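Local atomic coordinates of DraIII (Deinococcus radiophilus, PDB entry 4L0K), a protein that probably cleaves double-stranded DNA at a specific recognition site, as a type II restriction endonuclease of the His-Me finger clan. Residues M1-H5 against Y142-F146; H20-L24 against L33-F37; D55-T59 against M74-A79; W124-H130 against P149-T155; A177-A182 against F196-N202. One frame throughout, in Å; residues are numbered along the deposited sequence.

Interaction 1. Residues M1-H5 against Y142-F146; sequences MELCH and YLEEF
The N-terminal amino group of Met1 makes a salt bridge with Glu145, its N lying 2.8 Å from Glu145 OE2 on the anti lone pair of that oxygen, the one turned away from OE1. The same oxygen also comes within 3.2 Å of Met1 CB, because the glutamate chain bends at its second torsion and lays its carboxylate against the start of the methionine. Met1 SD lies beside two rings of the helix, oblique to each. It approaches Tyr142 CE1 at 3.9 Å and Phe146 CE1 at 4.0 Å, two Met-aromatic contacts made by one sulfur. Helix 137-147 offers one ridge here, with Tyr142 and Phe146 a single turn apart and Phe146 CE1 lying 3.6 Å above the tyrosine ring, offset toward its rim. Against this pair rests Leu3, whose CD2 reaches the edge of Phe146 at CZ, 4.0 Å away, and stands 4.1 Å from Tyr142 OH. Further out, Tyr142 OH is fixed by hydrogen bonds with Gln23 O and Arg120, and Phe146 takes a cation-pi contact from Arg120. Next in the chain, Cys4 is modelled with its sulfur at disulfide distance from Cys22 and Cys32.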
# COMPACT_ATOMS: atom_id res chain seq x y z
N MET A 1 15.51 35.41 6.16
CA MET A 1 15.79 35.84 7.53
C MET A 1 16.86 34.98 8.18
O MET A 1 17.20 33.90 7.69
CB MET A 1 14.53 35.79 8.38
CG MET A 1 13.96 34.39 8.54
SD MET A 1 12.55 34.32 9.65
CE MET A 1 11.63 35.78 9.15
N GLU A 2 17.39 35.47 9.30
CA GLU A 2 18.26 34.69 10.16
C GLU A 2 17.44 34.25 11.37
O GLU A 2 16.68 35.05 11.93
CB GLU A 2 19.47 35.52 10.60
CG GLU A 2 20.78 34.74 10.73
CD GLU A 2 21.46 34.53 9.38
OE1 GLU A 2 21.32 33.43 8.79
OE2 GLU A 2 22.15 35.46 8.91
N LEU A 3 17.59 33.00 11.78
CA LEU A 3 16.79 32.45 12.88
C LEU A 3 17.51 32.51 14.24
O LEU A 3 18.74 32.49 14.28
CB LEU A 3 16.39 31.01 12.56
CG LEU A 3 15.58 30.77 11.28
CD1 LEU A 3 15.37 29.28 11.08
CD2 LEU A 3 14.24 31.51 11.32
N CYS A 4 16.72 32.58 15.32
CA CYS A 4 17.20 32.53 16.71
C CYS A 4 18.24 31.43 16.85
O CYS A 4 19.42 31.70 17.07
CB CYS A 4 15.99 32.29 17.66
SG CYS A 4 16.16 32.41 19.53
N HIS A 5 17.80 30.19 16.67
CA HIS A 5 18.66 29.01 16.83
C HIS A 5 19.20 28.79 18.25
O HIS A 5 19.99 27.88 18.48
CB HIS A 5 19.79 28.97 15.80
CG HIS A 5 19.45 28.23 14.54
ND1 HIS A 5 18.15 28.00 14.15
CD2 HIS A 5 20.24 27.65 13.61
CE1 HIS A 5 18.15 27.32 13.02
NE2 HIS A 5 19.40 27.09 12.67
N TYR A 142 6.14 35.32 8.31
CA TYR A 142 7.23 34.39 8.58
C TYR A 142 7.28 33.27 7.51
O TYR A 142 8.33 33.03 6.90
CB TYR A 142 7.02 33.80 9.97
CG TYR A 142 7.99 32.71 10.36
CD1 TYR A 142 9.13 33.01 11.10
CD2 TYR A 142 7.74 31.38 10.03
CE1 TYR A 142 10.00 32.02 11.49
CE2 TYR A 142 8.61 30.38 10.41
CZ TYR A 142 9.74 30.71 11.14
OH TYR A 142 10.60 29.72 11.52
N LEU A 143 6.15 32.60 7.30
CA LEU A 143 6.09 31.51 6.31
C LEU A 143 6.25 32.01 4.88
O LEU A 143 6.96 31.39 4.08
CB LEU A 143 4.80 30.69 6.47
CG LEU A 143 4.77 29.93 7.81
CD1 LEU A 143 3.41 29.33 8.08
CD2 LEU A 143 5.86 28.86 7.86
N GLU A 144 5.61 33.13 4.56
CA GLU A 144 5.72 33.75 3.23
C GLU A 144 7.15 34.14 2.91
O GLU A 144 7.58 34.09 1.76
CB GLU A 144 4.79 34.94 3.09
CG GLU A 144 3.38 34.55 2.68
CD GLU A 144 2.49 35.75 2.46
OE1 GLU A 144 1.38 35.58 1.89
OE2 GLU A 144 2.90 36.86 2.87
N GLU A 145 7.90 34.52 3.94
CA GLU A 145 9.31 34.84 3.77
C GLU A 145 10.09 33.62 3.28
O GLU A 145 11.03 33.75 2.50
CB GLU A 145 9.90 35.34 5.08
CG GLU A 145 11.41 35.37 5.10
CD GLU A 145 11.96 36.74 5.41
OE1 GLU A 145 11.17 37.72 5.40
OE2 GLU A 145 13.18 36.85 5.67
N PHE A 146 9.68 32.44 3.73
CA PHE A 146 10.35 31.21 3.34
C PHE A 146 9.91 30.69 1.98
O PHE A 146 10.73 30.26 1.17
CB PHE A 146 10.11 30.11 4.37
CG PHE A 146 10.97 30.21 5.59
CD1 PHE A 146 10.51 30.87 6.72
CD2 PHE A 146 12.22 29.63 5.62
CE1 PHE A 146 11.29 30.95 7.85
CE2 PHE A 146 13.01 29.71 6.76
CZ PHE A 146 12.54 30.38 7.87

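Interaction 2. Residues H20-L24 against L33-F37; sequences HKCQL and LEFPF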
# COMPACT_ATOMS: atom_id res chain seq x y z
N HIS A 20 17.04 21.20 20.83
CA HIS A 20 15.96 21.71 20.00
C HIS A 20 16.25 23.20 19.79
O HIS A 20 16.73 23.86 20.71
CB HIS A 20 14.61 21.50 20.69
CG HIS A 20 14.28 20.06 20.94
ND1 HIS A 20 13.44 19.33 20.12
CD2 HIS A 20 14.71 19.20 21.90
CE1 HIS A 20 13.35 18.10 20.58
NE2 HIS A 20 14.11 17.99 21.65
N LYS A 21 15.98 23.72 18.59
CA LYS A 21 16.41 25.08 18.29
C LYS A 21 15.28 26.09 18.14
O LYS A 21 14.19 25.75 17.68
CB LYS A 21 17.31 25.09 17.04
CG LYS A 21 18.41 24.04 17.04
CD LYS A 21 19.27 24.18 15.78
CE LYS A 21 19.98 22.88 15.40
NZ LYS A 21 20.65 22.99 14.06
N CYS A 22 15.56 27.33 18.54
CA CYS A 22 14.66 28.47 18.37
C CYS A 22 14.40 28.68 16.87
O CYS A 22 15.34 28.71 16.08
CB CYS A 22 15.35 29.71 18.98
SG CYS A 22 14.45 31.27 19.29
N GLN A 23 13.14 28.81 16.48
CA GLN A 23 12.87 29.08 15.07
C GLN A 23 12.25 30.47 14.86
O GLN A 23 11.80 30.79 13.75
CB GLN A 23 12.01 27.95 14.45
CG GLN A 23 12.61 26.55 14.61
CD GLN A 23 13.81 26.31 13.69
OE1 GLN A 23 13.90 26.90 12.62
NE2 GLN A 23 14.72 25.44 14.11
N LEU A 24 12.24 31.27 15.92
CA LEU A 24 11.87 32.69 15.83
C LEU A 24 12.98 33.44 15.11
O LEU A 24 14.12 32.97 15.08
CB LEU A 24 11.68 33.29 17.22
CG LEU A 24 10.27 33.34 17.81
CD1 LEU A 24 9.20 33.74 16.76
CD2 LEU A 24 9.93 32.02 18.46
N LEU A 33 11.10 29.75 20.94
CA LEU A 33 10.21 28.62 20.59
C LEU A 33 10.68 27.74 19.41
O LEU A 33 11.27 28.21 18.44
CB LEU A 33 8.81 29.14 20.26
CG LEU A 33 7.98 29.90 21.28
CD1 LEU A 33 7.11 30.89 20.55
CD2 LEU A 33 7.11 28.95 22.08
N GLU A 34 10.36 26.45 19.50
CA GLU A 34 10.71 25.50 18.45
C GLU A 34 9.72 25.58 17.27
O GLU A 34 10.13 25.50 16.11
CB GLU A 34 10.81 24.06 18.99
CG GLU A 34 11.48 23.10 18.00
CD GLU A 34 11.54 21.66 18.47
OE1 GLU A 34 10.73 21.28 19.34
OE2 GLU A 34 12.40 20.91 17.97
N PHE A 35 8.43 25.73 17.56
CA PHE A 35 7.42 25.78 16.50
C PHE A 35 6.51 27.02 16.55
O PHE A 35 5.29 26.88 16.68
CB PHE A 35 6.55 24.51 16.52
CG PHE A 35 7.32 23.23 16.29
CD1 PHE A 35 7.81 22.92 15.02
CD2 PHE A 35 7.56 22.35 17.33
CE1 PHE A 35 8.54 21.74 14.81
CE2 PHE A 35 8.28 21.18 17.14
CZ PHE A 35 8.77 20.87 15.87
N PRO A 36 7.10 28.23 16.43
CA PRO A 36 6.32 29.48 16.54
C PRO A 36 5.24 29.61 15.47
O PRO A 36 4.09 29.97 15.77
CB PRO A 36 7.38 30.58 16.37
CG PRO A 36 8.54 29.91 15.67
CD PRO A 36 8.53 28.50 16.19
N PHE A 37 5.60 29.28 14.23
CA PHE A 37 4.67 29.28 13.09
C PHE A 37 3.48 28.33 13.23
O PHE A 37 2.55 28.37 12.42
CB PHE A 37 5.44 28.98 11.80
CG PHE A 37 6.26 27.72 11.87
CD1 PHE A 37 7.51 27.71 12.48
CD2 PHE A 37 5.78 26.53 11.32
CE1 PHE A 37 8.25 26.55 12.55
CE2 PHE A 37 6.52 25.37 11.40
CZ PHE A 37 7.76 25.38 12.01
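Glu34 reaches back across Lys21 to His20, and most of its atoms meet something on the way. CB stands 4.0 Å from Lys21 O and CG 3.8 Å from the same carbonyl oxygen. With CG anti to the backbone N (chi1 -167°) and the chain extended beyond it, CD comes 3.4 Å from His20 ND1. At the tip OE2 accepts a hydrogen bond from His20 ND1 at 2.9 Å. The oxygen lies exactly in the imidazole plane but is met from above its own carboxylate plane, the ring and carboxylate planes 89° apart, in a His-carboxylate pair whose OE2 is also bonded by Tyr112 OH. The backbones run side by side in the same direction, joined by the bond from Gln23 N to Leu33 O of 2.8 Å and by CA-H...O contacts from Glu34 to Lys21 and from Cys22 to Leu33. Beyond the Gln23 bond, Leu24 CD2 touches both Leu33 CB and Pro36 CB at 3.6 Å. The contact runs on from strand 20-21 and packs against helix 112-126, where Arg120 holds Gln23 OE1, and helix 137-147, where Phe138 touches Leu24 and Pro36.

Interaction 3. Residues D55-T59 against M74-A79; sequences DATMT and MPRYVA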
# COMPACT_ATOMS: atom_id res chain seq x y z
N ASP A 55 4.50 14.25 11.39
CA ASP A 55 4.94 13.89 10.04
C ASP A 55 6.27 14.53 9.70
O ASP A 55 7.06 13.96 8.98
CB ASP A 55 3.90 14.26 8.98
CG ASP A 55 2.67 13.40 9.05
OD1 ASP A 55 2.67 12.45 9.86
OD2 ASP A 55 1.71 13.65 8.28
N ALA A 56 6.52 15.73 10.22
CA ALA A 56 7.78 16.41 9.95
C ALA A 56 8.96 15.79 10.69
O ALA A 56 10.08 15.74 10.17
CB ALA A 56 7.68 17.87 10.28
N THR A 57 8.68 15.29 11.90
CA THR A 57 9.70 15.00 12.92
C THR A 57 9.91 13.50 13.21
O THR A 57 11.00 13.07 13.59
CB THR A 57 9.32 15.74 14.24
OG1 THR A 57 9.62 17.14 14.09
CG2 THR A 57 10.08 15.21 15.42
N MET A 58 8.87 12.70 13.00
CA MET A 58 8.85 11.33 13.49
C MET A 58 8.85 10.25 12.41
O MET A 58 8.57 10.50 11.24
CB MET A 58 7.67 11.14 14.45
CG MET A 58 7.59 12.20 15.54
SD MET A 58 8.90 11.96 16.77
CE MET A 58 8.60 10.22 17.13
N THR A 59 9.16 9.03 12.84
CA THR A 59 9.29 7.89 11.96
C THR A 59 7.92 7.27 11.66
O THR A 59 7.67 6.85 10.54
CB THR A 59 10.20 6.83 12.60
OG1 THR A 59 11.52 7.36 12.75
CG2 THR A 59 10.25 5.56 11.76
N MET A 74 10.18 6.89 16.94
CA MET A 74 11.37 7.73 17.17
C MET A 74 11.51 8.88 16.15
O MET A 74 11.01 8.78 15.02
CB MET A 74 12.63 6.87 17.13
CG MET A 74 13.30 6.83 15.79
SD MET A 74 14.84 5.92 15.81
CE MET A 74 14.21 4.24 15.89
N PRO A 75 12.17 9.97 16.56
CA PRO A 75 12.43 11.12 15.67
C PRO A 75 13.34 10.75 14.49
O PRO A 75 14.24 9.91 14.63
CB PRO A 75 13.15 12.13 16.58
CG PRO A 75 12.78 11.72 17.98
CD PRO A 75 12.68 10.22 17.92
N ARG A 76 13.11 11.37 13.33
CA ARG A 76 13.92 11.10 12.15
C ARG A 76 15.36 11.57 12.35
O ARG A 76 16.28 11.04 11.74
CB ARG A 76 13.32 11.80 10.92
CG ARG A 76 11.95 11.26 10.48
CD ARG A 76 11.31 12.19 9.46
NE ARG A 76 10.23 11.57 8.69
CZ ARG A 76 10.39 11.00 7.50
NH1 ARG A 76 11.59 10.95 6.92
NH2 ARG A 76 9.35 10.48 6.87
N TYR A 77 15.55 12.57 13.20
CA TYR A 77 16.89 13.06 13.51
C TYR A 77 17.56 12.27 14.64
O TYR A 77 18.64 12.62 15.10
CB TYR A 77 16.90 14.56 13.78
CG TYR A 77 15.85 15.05 14.76
CD1 TYR A 77 16.00 14.85 16.14
CD2 TYR A 77 14.72 15.73 14.32
CE1 TYR A 77 15.05 15.31 17.04
CE2 TYR A 77 13.76 16.19 15.21
CZ TYR A 77 13.93 15.98 16.57
OH TYR A 77 12.97 16.44 17.46
N VAL A 78 16.90 11.19 15.06
CA VAL A 78 17.50 10.18 15.92
C VAL A 78 17.77 8.94 15.07
O VAL A 78 18.77 8.24 15.26
CB VAL A 78 16.57 9.83 17.12
CG1 VAL A 78 16.90 8.44 17.69
CG2 VAL A 78 16.64 10.90 18.21
N ALA A 79 16.88 8.69 14.11
CA ALA A 79 17.01 7.54 13.20
C ALA A 79 18.18 7.69 12.22
O ALA A 79 18.53 6.75 11.52
CB ALA A 79 15.72 7.34 12.42
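Thr59, rotated so that OG1 lies beside its own backbone N (chi1 -64°), turns two donors on Met74 O at once. Its N reaches that oxygen at 2.9 Å and OG1 reaches it at 2.7 Å, the hydroxyl coming from 41° above the carbonyl plane while the amide lies close to the C=O direction. Met58 contributes a folded chain: bends at its second and third torsions bring CE to 3.4 Å from Met74 C and set SD beside the proline ring, 4.1 Å from Pro75 CG. Here helix 46-57 has just ended, Met58 being the first residue to leave helical geometry, and the chain continues alongside 74-79 with Met58 bridged to Pro75. The neighbouring bond, from Arg76 N to Thr57 O, is 2.7 Å long and nearly straight at 166°. Arg76 sends its extended side chain back along the helix end, where NE makes a weak hydrogen bond of 3.2 Å to Met58 O. Thr57 CG2 touches Tyr77 OH at 3.7 Å, and one face of the tyrosine ring is covered by Pro75 CB. Outside the pair, Tyr77 meets Tyr112 edge-to-face and Ala56 O is bonded by His189. Thr57 O, at the helix end, is thus taken by Arg76 N, Met58 O just beyond it only weakly by NE, and Met74 O is satisfied twice by Thr59. In joining the helix end to the loop leading to helix 83-89, peptide carbonyls are the acceptors throughout, met by two amides, a hydroxyl and a weakly bound guanidinium.

Interaction 4. Residues W124-H130 against P149-T155; sequences WLAYQLH and PMVAGST
Trp124 slides past Met150 in the opposite direction, its NE1 lying 3.8 Å from Met150 CG, while that NE1 is bonded to Gly148 O. Next, Leu125 O receives Thr155 OG1 in a hydrogen bond modelled as very short, 2.5 Å, and also takes Gln128 N of its own helix end. Tyr127 offers CB to Met150 CE at 3.7 Å. Gln128 carries most of the polar load where helix 112-126 gives way to a type I turn. Its extended chain lays the amide over the Trp124 ring, with NE2 bonded to Trp124 O, and OE1 accepts Val151 N at 2.8 Å, almost straight at 171°, from above the amide plane. With an alanine here both amide bonds go, which is likely to leave Val151 N without its partner and one Trp124 face less covered. The backbone of Gln128 holds the far end of the 149-155 loop, O accepting Thr155 N at 3.1 Å. Leu129 CD1 then packs on Thr155 CG2 at 3.5 Å, and one water links Leu129 O to Gly153 N across the type II turn of 151-154. The helix end thus supplies acceptors to an irregular loop: the Gln128 side-chain oxygen for Val151 N, its carbonyl for Thr155 N, and Leu125 O for the Thr155 hydroxyl.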
# COMPACT_ATOMS: atom_id res chain seq x y z
N TRP A 124 2.73 26.06 5.80
CA TRP A 124 2.49 27.00 4.71
C TRP A 124 1.41 26.45 3.75
O TRP A 124 0.50 27.19 3.34
CB TRP A 124 3.81 27.30 3.99
CG TRP A 124 3.71 28.24 2.81
CD1 TRP A 124 3.65 29.61 2.86
CD2 TRP A 124 3.71 27.89 1.42
NE1 TRP A 124 3.60 30.12 1.59
CE2 TRP A 124 3.63 29.09 0.68
CE3 TRP A 124 3.75 26.67 0.73
CZ2 TRP A 124 3.59 29.12 -0.72
CZ3 TRP A 124 3.72 26.69 -0.67
CH2 TRP A 124 3.64 27.91 -1.38
N LEU A 125 1.51 25.17 3.42
CA LEU A 125 0.53 24.53 2.54
C LEU A 125 -0.82 24.56 3.23
O LEU A 125 -1.85 24.81 2.58
CB LEU A 125 0.88 23.05 2.28
CG LEU A 125 1.55 22.59 1.00
CD1 LEU A 125 1.88 23.75 0.06
CD2 LEU A 125 2.78 21.73 1.33
N ALA A 126 -0.81 24.29 4.53
CA ALA A 126 -2.06 24.12 5.28
C ALA A 126 -2.89 25.41 5.29
O ALA A 126 -4.11 25.38 5.15
CB ALA A 126 -1.81 23.61 6.70
N TYR A 127 -2.22 26.55 5.45
CA TYR A 127 -2.94 27.82 5.43
C TYR A 127 -3.53 28.18 4.05
O TYR A 127 -4.27 29.16 3.91
CB TYR A 127 -2.08 28.96 6.01
CG TYR A 127 -2.12 28.99 7.51
CD1 TYR A 127 -3.29 29.31 8.18
CD2 TYR A 127 -0.99 28.68 8.27
CE1 TYR A 127 -3.36 29.32 9.56
CE2 TYR A 127 -1.05 28.70 9.68
CZ TYR A 127 -2.24 29.02 10.31
OH TYR A 127 -2.35 29.03 11.69
N GLN A 128 -3.21 27.38 3.03
CA GLN A 128 -3.71 27.58 1.68
C GLN A 128 -4.68 26.47 1.28
O GLN A 128 -5.01 26.32 0.10
CB GLN A 128 -2.54 27.62 0.70
CG GLN A 128 -1.64 28.84 0.84
CD GLN A 128 -0.41 28.76 -0.04
OE1 GLN A 128 -0.43 29.23 -1.19
NE2 GLN A 128 0.65 28.17 0.47
N LEU A 129 -5.13 25.69 2.26
CA LEU A 129 -6.20 24.72 2.06
C LEU A 129 -7.52 25.46 1.88
O LEU A 129 -7.74 26.47 2.55
CB LEU A 129 -6.32 23.85 3.32
CG LEU A 129 -5.90 22.38 3.45
CD1 LEU A 129 -5.34 21.79 2.16
CD2 LEU A 129 -4.94 22.18 4.62
N HIS A 130 -8.40 24.97 1.02
CA HIS A 130 -9.77 25.49 1.06
C HIS A 130 -10.39 25.27 2.44
O HIS A 130 -10.39 24.15 2.97
CB HIS A 130 -10.66 24.85 -0.02
CG HIS A 130 -12.02 25.48 -0.13
ND1 HIS A 130 -13.12 25.01 0.56
CD2 HIS A 130 -12.45 26.56 -0.82
CE1 HIS A 130 -14.16 25.76 0.29
NE2 HIS A 130 -13.79 26.71 -0.55
N PRO A 149 4.32 34.14 -1.41
CA PRO A 149 2.95 34.55 -1.11
C PRO A 149 1.97 33.38 -0.95
O PRO A 149 1.91 32.48 -1.79
CB PRO A 149 2.56 35.41 -2.32
CG PRO A 149 3.64 35.17 -3.34
CD PRO A 149 4.86 34.87 -2.57
N MET A 150 1.21 33.42 0.13
CA MET A 150 0.11 32.50 0.30
C MET A 150 -0.97 32.82 -0.71
O MET A 150 -1.37 33.98 -0.86
CB MET A 150 -0.45 32.58 1.72
CG MET A 150 0.42 31.87 2.75
SD MET A 150 -0.30 31.98 4.40
CE MET A 150 0.89 31.05 5.37
N VAL A 151 -1.41 31.81 -1.43
CA VAL A 151 -2.54 31.96 -2.34
C VAL A 151 -3.68 31.08 -1.86
O VAL A 151 -3.57 29.85 -1.88
CB VAL A 151 -2.15 31.63 -3.78
CG1 VAL A 151 -3.36 31.77 -4.70
CG2 VAL A 151 -1.05 32.56 -4.25
N ALA A 152 -4.76 31.71 -1.41
CA ALA A 152 -5.91 30.99 -0.89
C ALA A 152 -6.36 29.85 -1.81
O ALA A 152 -6.48 30.03 -3.03
CB ALA A 152 -7.05 31.97 -0.66
N GLY A 153 -6.59 28.68 -1.22
CA GLY A 153 -7.18 27.55 -1.94
C GLY A 153 -6.27 26.91 -3.00
O GLY A 153 -6.73 26.10 -3.79
N SER A 154 -4.99 27.26 -2.99
CA SER A 154 -4.07 26.72 -3.99
C SER A 154 -3.54 25.34 -3.64
O SER A 154 -2.99 24.66 -4.49
CB SER A 154 -2.86 27.65 -4.17
OG SER A 154 -2.20 27.89 -2.94
N THR A 155 -3.70 24.92 -2.38
CA THR A 155 -3.13 23.66 -1.94
C THR A 155 -3.84 22.46 -2.56
O THR A 155 -5.02 22.24 -2.31
CB THR A 155 -3.10 23.55 -0.40
OG1 THR A 155 -2.16 24.51 0.09
CG2 THR A 155 -2.64 22.15 0.04
O HOH W 1 -7.12 28.91 1.75
O HOH W 2 -7.26 24.13 -1.88

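Interaction 5. Residues A177-A182 against F196-N202; sequences AAVETA and FAHRFCN
Glu180 OE2 and Arg199 NH2 form the shortest polar bond of the contact, a salt bridge of 2.6 Å. The guanidinium N-H points in its own plane at the syn lone pair of OE2, and the planes of the two flat groups stand 89° apart. The contact joins the antiparallel hairpin 179-183 and 194-198 to the helix that starts at Arg199, a strand-strand-helix order consistent with the beta-beta-alpha unit of the His-Me finger nucleases. The other oxygen, Glu180 OE1, is held from the helix side by Asn202 ND2 at 2.9 Å, nearly straight at 170° and in the amide plane. The carboxylate is thus bonded at both oxygens by residues three apart on one helix. It gets there because the chain is extended beyond CG, while Arg199 bends at its second torsion to come round to it. A glutamine in its place would probably leave the Arg199 guanidinium without its charged mate. The strands themselves pair through Glu180 and Ala197, whose backbones bond in both directions, Glu180 N to Ala197 O at 2.8 Å and Ala197 N to Glu180 O at 2.9 Å. Two residues past Ala197, Arg199 N gives its first-turn amide to Ala178 O at 2.8 Å. Phe196 packs on Leu122 and Leu125 of helix 112-126, and Phe200 of the helix begun at Arg199 meets Trp216 of the second subunit edge-to-face. On the face of the hairpin that carries Glu180, Ala182 CB touches Ala197 CB at 3.7 Å.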
# COMPACT_ATOMS: atom_id res chain seq x y z
N ALA A 177 -5.39 9.29 7.83
CA ALA A 177 -6.78 9.65 7.55
C ALA A 177 -7.07 9.56 6.05
O ALA A 177 -6.61 8.64 5.37
CB ALA A 177 -7.06 11.07 8.07
N ALA A 178 -7.85 10.52 5.55
CA ALA A 178 -8.06 10.64 4.11
C ALA A 178 -6.88 11.38 3.45
O ALA A 178 -6.60 11.18 2.27
CB ALA A 178 -9.40 11.33 3.82
N VAL A 179 -6.15 12.19 4.23
CA VAL A 179 -4.98 12.94 3.73
C VAL A 179 -3.67 12.56 4.44
O VAL A 179 -3.66 12.29 5.63
CB VAL A 179 -5.23 14.48 3.75
CG1 VAL A 179 -3.97 15.24 3.53
CG2 VAL A 179 -6.20 14.84 2.65
N GLU A 180 -2.58 12.51 3.69
CA GLU A 180 -1.28 12.13 4.23
C GLU A 180 -0.24 13.09 3.70
O GLU A 180 -0.51 13.86 2.76
CB GLU A 180 -0.91 10.70 3.81
CG GLU A 180 -1.90 9.67 4.32
CD GLU A 180 -1.54 8.25 3.95
OE1 GLU A 180 -0.91 8.02 2.90
OE2 GLU A 180 -1.91 7.35 4.73
N THR A 181 0.94 13.03 4.30
CA THR A 181 2.07 13.80 3.83
C THR A 181 2.72 13.08 2.65
O THR A 181 2.95 11.89 2.70
CB THR A 181 3.11 14.02 4.95
OG1 THR A 181 2.63 15.03 5.84
CG2 THR A 181 4.43 14.46 4.37
N ALA A 182 3.00 13.82 1.59
CA ALA A 182 3.59 13.22 0.40
C ALA A 182 5.03 13.66 0.21
O ALA A 182 5.42 14.78 0.58
CB ALA A 182 2.76 13.57 -0.82
N PHE A 196 0.91 17.66 0.51
CA PHE A 196 -0.18 16.80 0.93
C PHE A 196 -0.73 15.97 -0.23
O PHE A 196 -0.67 16.40 -1.41
CB PHE A 196 -1.30 17.62 1.58
CG PHE A 196 -0.87 18.37 2.83
CD1 PHE A 196 -0.26 17.70 3.88
CD2 PHE A 196 -1.08 19.72 2.95
CE1 PHE A 196 0.13 18.37 5.02
CE2 PHE A 196 -0.70 20.42 4.10
CZ PHE A 196 -0.08 19.74 5.13
N ALA A 197 -1.24 14.79 0.10
CA ALA A 197 -1.85 13.90 -0.90
C ALA A 197 -3.01 13.11 -0.30
O ALA A 197 -2.96 12.75 0.88
CB ALA A 197 -0.82 12.94 -1.45
N HIS A 198 -4.04 12.85 -1.10
CA HIS A 198 -5.03 11.84 -0.75
C HIS A 198 -4.33 10.54 -0.40
O HIS A 198 -3.32 10.18 -1.03
CB HIS A 198 -5.96 11.52 -1.92
CG HIS A 198 -6.80 12.68 -2.34
ND1 HIS A 198 -6.52 13.41 -3.47
CD2 HIS A 198 -7.89 13.24 -1.77
CE1 HIS A 198 -7.42 14.38 -3.58
NE2 HIS A 198 -8.26 14.30 -2.57
N ARG A 199 -4.88 9.84 0.59
CA ARG A 199 -4.41 8.51 0.95
C ARG A 199 -4.28 7.63 -0.29
O ARG A 199 -3.20 7.08 -0.56
CB ARG A 199 -5.39 7.88 1.93
CG ARG A 199 -5.26 6.38 2.07
CD ARG A 199 -4.35 6.01 3.21
NE ARG A 199 -4.05 4.58 3.18
CZ ARG A 199 -2.98 4.02 3.74
NH1 ARG A 199 -2.80 2.71 3.64
NH2 ARG A 199 -2.09 4.77 4.39
N PHE A 200 -5.35 7.55 -1.08
CA PHE A 200 -5.31 6.72 -2.28
C PHE A 200 -4.12 7.07 -3.18
O PHE A 200 -3.37 6.17 -3.61
CB PHE A 200 -6.61 6.81 -3.10
CG PHE A 200 -6.57 5.97 -4.35
CD1 PHE A 200 -6.95 4.63 -4.31
CD2 PHE A 200 -6.07 6.49 -5.54
CE1 PHE A 200 -6.87 3.82 -5.45
CE2 PHE A 200 -5.99 5.70 -6.69
CZ PHE A 200 -6.38 4.36 -6.64
N CYS A 201 -3.96 8.35 -3.47
CA CYS A 201 -2.96 8.81 -4.43
C CYS A 201 -1.56 8.52 -3.88
O CYS A 201 -0.65 8.09 -4.59
CB CYS A 201 -3.13 10.31 -4.72
SG CYS A 201 -4.80 10.86 -5.28
N ASN A 202 -1.41 8.77 -2.58
CA ASN A 202 -0.17 8.51 -1.88
C ASN A 202 0.23 7.03 -1.90
O ASN A 202 1.38 6.71 -2.16
CB ASN A 202 -0.23 9.02 -0.45
CG ASN A 202 1.14 9.29 0.13
OD1 ASN A 202 2.06 9.63 -0.60
ND2 ASN A 202 1.27 9.13 1.43

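Interactions 1 and 2 lie together on one side of the chain's centre, their own centres 10 Å apart and joined through Cys4 and Cys22, and interaction 2 falls within the long span that interaction 1 closes. Interactions 2, 3, 4 and 5 follow one another in series, whereas 1 and 4 cross along the chain and touch, Glu144 bonding Met150 N; 1 and 5 are about 28 Å apart between centres, on opposite sides of the chain's centre. Helix 112-126 runs through the middle: its end makes interaction 4, and Phe196 of interaction 5 packs on Leu125. Asp55 of interaction 3 bonds Thr181 of interaction 5. The probable nuclease hairpin and helix are thereby tied to helices 46-57 and 112-126.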